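Local coordinates for metallo-beta-lactamase (PDB 5B1U), which hydrolyses beta-lactam antibiotics as a zinc-dependent enzyme, probably of the B3 subclass, and here holds a ring-opened carbapenem (hydrolysed imipenem) at its two zinc ions, at residues T71-D76 with G149-G154; D111-S116 with T177-D182; V170-S175 with I212-E217. All coordinates share one frame; numbering follows the deposited sequence. Where two conformers were deposited one is given.

Interaction 1 (T71-D76 with G149-G154); sequences THSHED and GHTEGG. With ZN (zinc ion), chain B; NA (sodium ion), chain E; ZN (zinc ion), chain C; HIW ((2R,4S)-2-[(1S,2R)-1-carboxy-2-hydroxypropyl]-4-[(2-{[(Z)-iminomethyl]amino}ethyl)sulfanyl]-3,4-dihydro-2H-pyrrole-5-ca rboxylic acid), chain V.
His-72 and His-74 meet His-150 at one zinc ion. The metal takes His-72 NE2, His-74 ND1 and His-150 NE2, each at 2.1 Å. Water 1 is its fourth ligand, at 1.9 Å from the zinc. His-72 NE2 and His-150 NE2 come within 3.2 Å of each other because both bind the metal, not through a hydrogen bond. His-72, His-74, Asp-76 and His-77 form the HxHxDH motif of metallo-beta-lactamases. Asp-76 OD2 binds the second zinc, and water 1 bridges the two metals while donating to Asp-76 OD1 at 2.7 Å.

The rings also pack. His-150 CG is anti to the backbone N (chi1 -179°), which carries the ring to the zinc. There it turns an edge to the face of His-72 in an offset edge-to-face pair, planes at 75°. Its CD2 lies over the rim of that face. Thr-151 CG2 reaches His-74 NE2 at 3.6 Å, and its OG1, hydrogen-bonded to Asn-98 ND2, lies 3.3 Å from His-72 CB.

Away from the zinc, a sodium ion joins the backbones. It binds Thr-71 O at 3.0 Å and Gly-153 O at 2.9 Å.

The second nitrogen of each zinc-bound ring has its own hydrogen-bond acceptor: Asp-174 for His-72, Asp-111 for His-74 and the carbonyl of Thr-177 for His-150. Held at both nitrogens, the imidazoles have little freedom to rotate. The acceptors probably also strengthen them as zinc donors.

Interaction 2 (D111-S116 with T177-D182); sequences DPQFGS and TAVSAD. With NA (sodium ion), chain M; HIW ((2R,4S)-2-[(1S,2R)-1-carboxy-2-hydroxypropyl]-4-[(2-{[(Z)-iminomethyl]amino}ethyl)sulfanyl]-3,4-dihydro-2H-pyrrole-5-ca rboxylic acid), chain V.
Gln-113 NE2 lies against Val-179 CG1 at 3.4 Å and donates twice. One bond goes to the hydroxyl O62 of the bound ligand, at 2.9 Å and nearly straight (169°). The other goes to water 3, at 3.0 Å from Gln-113 NE2. The residue sits in a type I turn, Asp-111 to Phe-114, overlaid by an Asx turn in which Asp-111 OD1 accepts from Gln-113 N. Asp-111 OD1 takes a bond from water 3 as well. That water therefore ties the start of the turn to the amide.

The Gln-113 chain runs extended beyond CG (chi2 -174°). It passes over the Val-179 carbonyl and then beside both methyls of Val-179, which brings the amide to the ligand. Val-179 O faces Pro-112 CB and binds a sodium ion at 2.8 Å; water 3 binds the same ion.

The two loops share one backbone hydrogen bond, from Ala-181 N to Pro-112 O at 3.0 Å. At the start of the second loop, Thr-177 OG1 donates to ligand O31. Gln-113 and Thr-177 thus bring both loops to the ligand, consistent with one side of the active-site pocket. At the outer end, Ser-116 N and Ser-116 OG both bond to Gln-113 O, the hydroxyl at 2.8 Å from Gln-113 O and on a lone pair in the carbonyl plane.

Interaction 3 (V170-S175 with I212-E217); sequences VVFADS and IAAHPE. With ZN (zinc ion), chain C; HIW ((2R,4S)-2-[(1S,2R)-1-carboxy-2-hydroxypropyl]-4-[(2-{[(Z)-iminomethyl]amino}ethyl)sulfanyl]-3,4-dihydro-2H-pyrrole-5-ca rboxylic acid), chain V.
Phe-172 packs over the backbone and side chain of Ile-212. Its CB starts beside Ile-212 O. CG is anti to the backbone N (chi1 -163°), which swings the ring across the neighbouring strand. Ile-212 O then lies over one ring face, offset toward the rim, at 3.9 Å from Phe-172 CG. Along one side of the ring, CD1 stays near that oxygen and CE1 reaches Ala-214 CA at 4.0 Å. Along the other side, CD2 and then CE2 meet the methyl CG2 of Ile-212, with CE2 to CG2 at 4.1 Å. Trp-159 of strand 155-163 also touches the Phe-172 side chain.

Underneath, the strands run parallel and pair Phe-172 with Ile-212 and Ala-173 with Ala-213. Ile-212 N donates to Val-171 O at 2.8 Å, almost straight (173°). Ala-173 N returns a bond to Ile-212 O at 2.9 Å. Ala-214 N donates to Ala-173 O at 3.0 Å, so the pairing runs just past the end of the second strand. The two strands belong to a beta-alpha-beta unit, with helix 190-204 between them. Strand 210-213 is the edge of its five-stranded sheet. Farther back, Val-170 CG1 packs on Ile-212 CD1.

Both segments then enter the active site, in the loops that follow the paired strands. His-215 NE2 binds the second zinc at 2.1 Å, and the ligand's thioether arm passes over one face of the His-215 ring. A bond from Ser-175 OG to ligand O31 is doubtful, since it rests on one of two modelled conformers. The other oxygen of this carboxylate, O32, is on the zinc beside His-215. That metal bond probably helps fix how the product lies.

The three contacts surround one dizinc site and its ligand. Interaction 1 carries the first zinc, and its ring nitrogens reach into the other two. His-74 NE2 lies 2.7 Å from Asp-111 OD2 and His-150 ND1 2.9 Å from Thr-177 O, both in interaction 2. His-72 ND1 lies 2.6 Å from Asp-174 OD1 in interaction 3. The second shell of this zinc is thus drawn from both other contacts. Interactions 1 and 3 share the second zinc, through Asp-76 and His-215. Segments 170-175 and 177-182 nearly join in the chain. From them Thr-177 OG1 and, in one conformer, Ser-175 OG reach ligand O31.

Interaction 1 (T71-D76 with G149-G154)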
loop_
_atom_site.group_PDB
_atom_site.type_symbol
_atom_site.label_atom_id
_atom_site.label_comp_id
_atom_site.label_asym_id
_atom_site.label_seq_id
_atom_site.Cartn_x
_atom_site.Cartn_y
_atom_site.Cartn_z
ATOM N N THR A 71 2.187 0.212 3.792
ATOM C CA THR A 71 2.417 1.438 2.986
ATOM C C THR A 71 2.512 2.642 3.884
ATOM O O THR A 71 3.584 3.273 3.997
ATOM C CB THR A 71 1.329 1.675 1.911
ATOM O OG1 THR A 71 0.050 1.664 2.516
ATOM C CG2 THR A 71 1.438 0.638 0.794
ATOM N N HIS A 72 1.426 2.976 4.560
ATOM C CA HIS A 72 1.478 4.033 5.525
ATOM C C HIS A 72 0.408 3.892 6.599
ATOM O O HIS A 72 -0.565 3.152 6.457
ATOM C CB HIS A 72 1.418 5.419 4.864
ATOM C CG HIS A 72 0.066 5.805 4.359
ATOM N ND1 HIS A 72 -0.349 5.540 3.075
ATOM C CD2 HIS A 72 -0.970 6.427 4.965
ATOM C CE1 HIS A 72 -1.571 5.990 2.905
ATOM N NE2 HIS A 72 -1.985 6.503 4.039
ATOM N N SER A 73 0.590 4.689 7.639
ATOM C CA SER A 73 -0.068 4.472 8.938
ATOM C C SER A 73 -1.313 5.341 9.162
ATOM O O SER A 73 -1.318 6.196 10.023
ATOM C CB SER A 73 0.976 4.712 10.035
ATOM O OG SER A 73 1.649 5.952 9.830
ATOM N N HIS A 74 -2.316 5.171 8.291
ATOM C CA HIS A 74 -3.663 5.732 8.508
ATOM C C HIS A 74 -4.687 4.613 8.641
ATOM O O HIS A 74 -4.466 3.488 8.174
ATOM C CB HIS A 74 -4.063 6.648 7.365
ATOM C CG HIS A 74 -3.306 7.923 7.335
ATOM N ND1 HIS A 74 -3.127 8.629 6.178
ATOM C CD2 HIS A 74 -2.633 8.592 8.299
ATOM C CE1 HIS A 74 -2.439 9.722 6.437
ATOM N NE2 HIS A 74 -2.126 9.720 7.722
ATOM N N GLU A 75 -5.830 4.935 9.262
ATOM C CA GLU A 75 -6.826 3.906 9.574
ATOM C C GLU A 75 -7.254 3.102 8.354
ATOM O O GLU A 75 -7.636 1.926 8.493
ATOM C CB GLU A 75 -8.053 4.510 10.259
ATOM C CG GLU A 75 -8.883 5.440 9.353
ATOM C CD GLU A 75 -10.167 6.003 9.969
ATOM O OE1 GLU A 75 -10.883 5.264 10.681
ATOM O OE2 GLU A 75 -10.509 7.167 9.650
ATOM N N ASP A 76 -7.309 3.722 7.179
ATOM C CA ASP A 76 -7.892 3.058 6.042
ATOM C C ASP A 76 -6.981 1.961 5.453
ATOM O O ASP A 76 -7.480 1.004 4.861
ATOM C CB ASP A 76 -8.392 4.065 4.987
ATOM C CG ASP A 76 -7.384 5.091 4.549
ATOM O OD1 ASP A 76 -6.513 5.511 5.329
ATOM O OD2 ASP A 76 -7.511 5.527 3.389
ATOM N N GLY A 149 5.589 11.857 2.280
ATOM C CA GLY A 149 4.877 13.046 1.879
ATOM C C GLY A 149 3.481 13.073 2.404
ATOM O O GLY A 149 3.090 13.954 3.165
ATOM N N HIS A 150 2.735 12.033 2.068
ATOM C CA HIS A 150 1.430 11.792 2.671
ATOM C C HIS A 150 1.622 11.414 4.153
ATOM O O HIS A 150 0.802 11.781 5.000
ATOM C CB HIS A 150 0.675 10.746 1.834
ATOM C CG HIS A 150 -0.692 10.421 2.329
ATOM N ND1 HIS A 150 -1.819 11.131 1.955
ATOM C CD2 HIS A 150 -1.144 9.322 2.980
ATOM C CE1 HIS A 150 -2.889 10.539 2.459
ATOM N NE2 HIS A 150 -2.489 9.490 3.156
ATOM N N THR A 151 2.670 10.642 4.431
ATOM C CA THR A 151 3.179 10.427 5.781
ATOM C C THR A 151 4.710 10.403 5.680
ATOM O O THR A 151 5.286 10.119 4.601
ATOM C CB THR A 151 2.723 9.086 6.409
ATOM O OG1 THR A 151 3.309 7.993 5.692
ATOM C CG2 THR A 151 1.204 8.922 6.486
ATOM N N GLU A 152 5.381 10.591 6.819
ATOM C CA GLU A 152 6.825 10.614 6.796
ATOM C C GLU A 152 7.429 9.249 6.507
ATOM O O GLU A 152 8.477 9.152 5.862
ATOM C CB GLU A 152 7.376 11.138 8.114
ATOM C CG GLU A 152 8.827 11.523 8.045
ATOM C CD GLU A 152 9.297 12.250 9.297
ATOM O OE1 GLU A 152 8.448 12.603 10.161
ATOM O OE2 GLU A 152 10.509 12.566 9.331
ATOM N N GLY A 153 6.774 8.188 6.962
ATOM C CA GLY A 153 7.321 6.843 6.807
ATOM C C GLY A 153 6.713 6.038 5.679
ATOM O O GLY A 153 6.845 4.815 5.682
ATOM N N GLY A 154 6.098 6.707 4.707
ATOM C CA GLY A 154 5.426 5.971 3.611
ATOM C C GLY A 154 6.404 5.135 2.821
ATOM O O GLY A 154 7.537 5.583 2.497
HETATM ZN ZN ZN B . -3.434 7.972 4.215
HETATM NA NA NA E . 5.611 2.206 5.874
HETATM ZN ZN ZN C . -5.943 6.416 2.191
HETATM O O31 HIW V . -4.529 9.082 -0.578
HETATM C C31 HIW V . -5.001 8.575 0.456
HETATM O O32 HIW V . -4.463 7.478 0.942
HETATM C C3 HIW V . -6.227 9.135 1.007
HETATM N N4 HIW V . -6.888 8.558 1.915
HETATM C C2 HIW V . -6.755 10.474 0.600
HETATM C C1 HIW V . -7.837 10.677 1.663
HETATM C C5 HIW V . -8.108 9.285 2.289
HETATM C C6 HIW V . -8.316 9.214 3.801
HETATM C C7 HIW V . -9.688 9.744 4.134
HETATM O O71 HIW V . -10.015 9.874 5.297
HETATM O O72 HIW V . -10.603 9.892 3.208
HETATM C C61 HIW V . -7.293 9.990 4.623
HETATM O O62 HIW V . -5.976 9.946 4.062
HETATM C C62 HIW V . -7.208 9.424 6.042
HETATM S S21 HIW V . -7.246 10.499 -1.142
HETATM C C22 HIW V . -8.348 9.108 -1.365
HETATM C C23 HIW V . -8.478 8.618 -2.811
HETATM N N24 HIW V . -7.243 8.643 -3.580
HETATM C C25 HIW V . -6.952 9.641 -4.412
HETATM N N26 HIW V . -5.887 9.575 -5.068
HETATM O O HOH W 1 -5.134 7.319 3.850
HETATM O O HOH W 2 3.553 2.746 7.638
#

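Interaction 2 (D111-S116 with T177-D182)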
loop_
_atom_site.group_PDB
_atom_site.type_symbol
_atom_site.label_atom_id
_atom_site.label_comp_id
_atom_site.label_asym_id
_atom_site.label_seq_id
_atom_site.Cartn_x
_atom_site.Cartn_y
_atom_site.Cartn_z
ATOM N N ASP A 111 1.921 15.021 10.728
ATOM C CA ASP A 111 1.048 14.564 9.637
ATOM C C ASP A 111 0.135 15.724 9.205
ATOM O O ASP A 111 -0.482 16.366 10.032
ATOM C CB ASP A 111 0.240 13.352 10.103
ATOM C CG ASP A 111 -0.521 12.658 8.983
ATOM O OD1 ASP A 111 -1.257 13.323 8.231
ATOM O OD2 ASP A 111 -0.449 11.400 8.936
ATOM N N PRO A 112 0.110 16.054 7.908
ATOM C CA PRO A 112 -0.754 17.144 7.438
ATOM C C PRO A 112 -2.195 17.015 7.849
ATOM O O PRO A 112 -2.890 18.008 7.977
ATOM C CB PRO A 112 -0.622 17.052 5.917
ATOM C CG PRO A 112 0.773 16.540 5.701
ATOM C CD PRO A 112 0.941 15.527 6.810
ATOM N N GLN A 113 -2.670 15.792 8.045
ATOM C CA GLN A 113 -4.063 15.593 8.468
ATOM C C GLN A 113 -4.250 15.566 9.968
ATOM O O GLN A 113 -5.367 15.373 10.421
ATOM C CB GLN A 113 -4.611 14.321 7.822
ATOM C CG GLN A 113 -4.645 14.367 6.302
ATOM C CD GLN A 113 -5.332 13.158 5.717
ATOM O OE1 GLN A 113 -6.565 13.076 5.718
ATOM N NE2 GLN A 113 -4.557 12.193 5.268
ATOM N N PHE A 114 -3.178 15.766 10.733
ATOM C CA PHE A 114 -3.320 15.803 12.192
ATOM C C PHE A 114 -4.376 16.819 12.626
ATOM O O PHE A 114 -4.390 17.964 12.181
ATOM C CB PHE A 114 -1.979 16.135 12.841
ATOM C CG PHE A 114 -2.007 16.113 14.327
ATOM C CD1 PHE A 114 -1.894 14.923 15.003
ATOM C CD2 PHE A 114 -2.108 17.283 15.050
ATOM C CE1 PHE A 114 -1.869 14.888 16.390
ATOM C CE2 PHE A 114 -2.100 17.249 16.436
ATOM C CZ PHE A 114 -1.985 16.052 17.100
ATOM N N GLY A 115 -5.261 16.353 13.502
ATOM C CA GLY A 115 -6.473 17.088 13.865
ATOM C C GLY A 115 -7.740 16.556 13.224
ATOM O O GLY A 115 -8.863 16.764 13.741
ATOM N N SER A 116 -7.583 15.789 12.162
ATOM C CA SER A 116 -8.708 15.278 11.409
ATOM C C SER A 116 -8.672 13.744 11.213
ATOM O O SER A 116 -9.604 13.177 10.642
ATOM C CB SER A 116 -8.817 16.016 10.067
ATOM O OG SER A 116 -7.823 15.569 9.149
ATOM N N THR A 177 -0.689 11.612 -1.964
ATOM C CA THR A 177 -1.657 12.705 -1.988
ATOM C C THR A 177 -1.421 13.755 -0.902
ATOM O O THR A 177 -1.297 13.449 0.283
ATOM C CB THR A 177 -3.078 12.175 -1.831
ATOM O OG1 THR A 177 -3.148 11.387 -0.625
ATOM C CG2 THR A 177 -3.424 11.353 -2.988
ATOM N N ALA A 178 -1.400 15.003 -1.339
ATOM C CA ALA A 178 -1.418 16.154 -0.438
ATOM C C ALA A 178 -2.829 16.487 0.037
ATOM O O ALA A 178 -3.633 17.038 -0.700
ATOM C CB ALA A 178 -0.788 17.351 -1.115
ATOM N N VAL A 179 -3.171 15.985 1.213
ATOM C CA VAL A 179 -4.477 16.243 1.856
ATOM C C VAL A 179 -4.183 16.697 3.287
ATOM O O VAL A 179 -3.187 16.292 3.890
ATOM C CB VAL A 179 -5.345 14.952 1.813
ATOM C CG1 VAL A 179 -4.589 13.765 2.266
ATOM C CG2 VAL A 179 -6.621 15.062 2.632
ATOM N N SER A 180 -5.031 17.539 3.846
ATOM C CA SER A 180 -4.731 18.058 5.172
ATOM C C SER A 180 -5.953 18.416 5.939
ATOM O O SER A 180 -7.057 18.532 5.401
ATOM C CB SER A 180 -3.834 19.285 5.104
ATOM O OG SER A 180 -4.576 20.432 4.679
ATOM N N ALA A 181 -5.713 18.675 7.217
ATOM C CA ALA A 181 -6.682 19.379 8.032
ATOM C C ALA A 181 -6.882 20.809 7.554
ATOM O O ALA A 181 -6.044 21.387 6.887
ATOM C CB ALA A 181 -6.233 19.389 9.458
ATOM N N ASP A 182 -8.008 21.389 7.936
ATOM C CA ASP A 182 -8.323 22.752 7.521
ATOM C C ASP A 182 -7.318 23.783 8.019
ATOM O O ASP A 182 -7.119 24.827 7.386
ATOM C CB ASP A 182 -9.704 23.124 8.056
ATOM C CG ASP A 182 -10.827 22.533 7.250
ATOM O OD1 ASP A 182 -10.618 22.050 6.118
ATOM O OD2 ASP A 182 -11.961 22.465 7.797
HETATM NA NA NA M . -1.225 14.497 3.206
HETATM O O31 HIW V . -4.529 9.082 -0.578
HETATM C C31 HIW V . -5.001 8.575 0.456
HETATM O O32 HIW V . -4.463 7.478 0.942
HETATM C C3 HIW V . -6.227 9.135 1.007
HETATM N N4 HIW V . -6.888 8.558 1.915
HETATM C C2 HIW V . -6.755 10.474 0.600
HETATM C C1 HIW V . -7.837 10.677 1.663
HETATM C C5 HIW V . -8.108 9.285 2.289
HETATM C C6 HIW V . -8.316 9.214 3.801
HETATM C C7 HIW V . -9.688 9.744 4.134
HETATM O O71 HIW V . -10.015 9.874 5.297
HETATM O O72 HIW V . -10.603 9.892 3.208
HETATM C C61 HIW V . -7.293 9.990 4.623
HETATM O O62 HIW V . -5.976 9.946 4.062
HETATM C C62 HIW V . -7.208 9.424 6.042
HETATM S S21 HIW V . -7.246 10.499 -1.142
HETATM C C22 HIW V . -8.348 9.108 -1.365
HETATM C C23 HIW V . -8.478 8.618 -2.811
HETATM N N24 HIW V . -7.243 8.643 -3.580
HETATM C C25 HIW V . -6.952 9.641 -4.412
HETATM N N26 HIW V . -5.887 9.575 -5.068
HETATM O O HOH W 3 -1.682 12.777 5.600
HETATM O O HOH W 4 0.884 15.433 2.161
#

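Interaction 3 (V170-S175 with I212-E217)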
loop_
_atom_site.group_PDB
_atom_site.type_symbol
_atom_site.label_atom_id
_atom_site.label_comp_id
_atom_site.label_asym_id
_atom_site.label_seq_id
_atom_site.Cartn_x
_atom_site.Cartn_y
_atom_site.Cartn_z
ATOM N N VAL A 170 5.976 -5.756 -10.344
ATOM C CA VAL A 170 4.761 -5.375 -9.614
ATOM C C VAL A 170 5.127 -4.300 -8.593
ATOM O O VAL A 170 6.159 -4.363 -7.915
ATOM C CB VAL A 170 4.122 -6.604 -8.924
ATOM C CG1 VAL A 170 2.798 -6.199 -8.290
ATOM C CG2 VAL A 170 3.922 -7.754 -9.891
ATOM N N VAL A 171 4.298 -3.262 -8.520
ATOM C CA VAL A 171 4.482 -2.163 -7.564
ATOM C C VAL A 171 3.213 -2.000 -6.756
ATOM O O VAL A 171 2.127 -1.861 -7.337
ATOM C CB VAL A 171 4.722 -0.837 -8.322
ATOM C CG1 VAL A 171 4.851 0.342 -7.375
ATOM C CG2 VAL A 171 5.967 -0.942 -9.209
ATOM N N PHE A 172 3.327 -2.070 -5.427
ATOM C CA PHE A 172 2.239 -1.662 -4.536
ATOM C C PHE A 172 2.506 -0.232 -4.129
ATOM O O PHE A 172 3.421 0.068 -3.339
ATOM C CB PHE A 172 2.128 -2.586 -3.333
ATOM C CG PHE A 172 0.806 -2.474 -2.595
ATOM C CD1 PHE A 172 0.459 -1.328 -1.882
ATOM C CD2 PHE A 172 -0.099 -3.516 -2.619
ATOM C CE1 PHE A 172 -0.735 -1.252 -1.174
ATOM C CE2 PHE A 172 -1.301 -3.438 -1.928
ATOM C CZ PHE A 172 -1.615 -2.311 -1.185
ATOM N N ALA A 173 1.757 0.670 -4.749
ATOM C CA ALA A 173 2.069 2.108 -4.707
ATOM C C ALA A 173 1.407 2.764 -3.493
ATOM O O ALA A 173 0.187 2.763 -3.369
ATOM C CB ALA A 173 1.563 2.786 -5.970
ATOM N N ASP A 174 2.214 3.292 -2.593
ATOM C CA ASP A 174 1.697 4.110 -1.495
ATOM C C ASP A 174 1.012 5.371 -2.011
ATOM O O ASP A 174 1.219 5.779 -3.156
ATOM C CB ASP A 174 2.835 4.487 -0.557
ATOM C CG ASP A 174 2.385 5.054 0.758
ATOM O OD1 ASP A 174 1.214 4.865 1.124
ATOM O OD2 ASP A 174 3.218 5.723 1.374
ATOM N N SER A 175 0.149 5.926 -1.183
ATOM C CA SER A 175 -0.492 7.212 -1.471
ATOM C C SER A 175 0.516 8.324 -1.578
ATOM O O SER A 175 1.370 8.479 -0.716
ATOM C CB SER A 175 -1.452 7.589 -0.362
ATOM O OG SER A 175 -1.886 8.918 -0.565
ATOM N N ILE A 212 -0.488 -1.580 -8.331
ATOM C CA ILE A 212 -1.637 -1.744 -7.460
ATOM C C ILE A 212 -1.577 -0.593 -6.476
ATOM O O ILE A 212 -0.677 -0.519 -5.662
ATOM C CB ILE A 212 -1.643 -3.088 -6.719
ATOM C CG1 ILE A 212 -1.687 -4.242 -7.754
ATOM C CG2 ILE A 212 -2.804 -3.126 -5.743
ATOM C CD1 ILE A 212 -0.825 -5.418 -7.400
ATOM N N ALA A 213 -2.484 0.377 -6.618
ATOM C CA ALA A 213 -2.464 1.587 -5.792
ATOM C C ALA A 213 -3.185 1.285 -4.457
ATOM O O ALA A 213 -4.166 0.556 -4.439
ATOM C CB ALA A 213 -3.151 2.742 -6.517
ATOM N N ALA A 214 -2.708 1.853 -3.362
ATOM C CA ALA A 214 -3.315 1.656 -2.037
ATOM C C ALA A 214 -4.822 1.884 -2.036
ATOM O O ALA A 214 -5.604 1.096 -1.481
ATOM C CB ALA A 214 -2.597 2.513 -1.001
ATOM N N HIS A 215 -5.248 2.962 -2.700
ATOM C CA HIS A 215 -6.643 3.140 -3.116
ATOM C C HIS A 215 -6.782 2.633 -4.538
ATOM O O HIS A 215 -6.210 3.190 -5.472
ATOM C CB HIS A 215 -7.059 4.632 -3.055
ATOM C CG HIS A 215 -7.199 5.156 -1.665
ATOM N ND1 HIS A 215 -8.353 5.002 -0.941
ATOM C CD2 HIS A 215 -6.287 5.654 -0.811
ATOM C CE1 HIS A 215 -8.163 5.435 0.292
ATOM N NE2 HIS A 215 -6.903 5.823 0.399
ATOM N N PRO A 216 -7.426 1.468 -4.703
ATOM C CA PRO A 216 -7.269 0.714 -5.967
ATOM C C PRO A 216 -7.739 1.483 -7.199
ATOM O O PRO A 216 -7.218 1.269 -8.298
ATOM C CB PRO A 216 -8.093 -0.573 -5.713
ATOM C CG PRO A 216 -8.976 -0.250 -4.554
ATOM C CD PRO A 216 -8.241 0.745 -3.723
ATOM N N GLU A 217 -8.736 2.344 -7.030
ATOM C CA GLU A 217 -9.234 3.159 -8.151
ATOM C C GLU A 217 -8.228 4.160 -8.706
ATOM O O GLU A 217 -8.341 4.604 -9.844
ATOM C CB GLU A 217 -10.535 3.851 -7.785
ATOM C CG GLU A 217 -10.385 5.041 -6.903
ATOM C CD GLU A 217 -10.167 4.757 -5.425
ATOM O OE1 GLU A 217 -10.166 3.580 -4.963
ATOM O OE2 GLU A 217 -9.920 5.815 -4.756
HETATM ZN ZN ZN C . -5.943 6.416 2.191
HETATM O O31 HIW V . -4.529 9.082 -0.578
HETATM C C31 HIW V . -5.001 8.575 0.456
HETATM O O32 HIW V . -4.463 7.478 0.942
HETATM C C3 HIW V . -6.227 9.135 1.007
HETATM N N4 HIW V . -6.888 8.558 1.915
HETATM C C2 HIW V . -6.755 10.474 0.600
HETATM C C1 HIW V . -7.837 10.677 1.663
HETATM C C5 HIW V . -8.108 9.285 2.289
HETATM C C6 HIW V . -8.316 9.214 3.801
HETATM C C7 HIW V . -9.688 9.744 4.134
HETATM O O71 HIW V . -10.015 9.874 5.297
HETATM O O72 HIW V . -10.603 9.892 3.208
HETATM C C61 HIW V . -7.293 9.990 4.623
HETATM O O62 HIW V . -5.976 9.946 4.062
HETATM C C62 HIW V . -7.208 9.424 6.042
HETATM S S21 HIW V . -7.246 10.499 -1.142
HETATM C C22 HIW V . -8.348 9.108 -1.365
HETATM C C23 HIW V . -8.478 8.618 -2.811
HETATM N N24 HIW V . -7.243 8.643 -3.580
HETATM C C25 HIW V . -6.952 9.641 -4.412
HETATM N N26 HIW V . -5.887 9.575 -5.068
HETATM O O HOH W 1 -5.134 7.319 3.850
#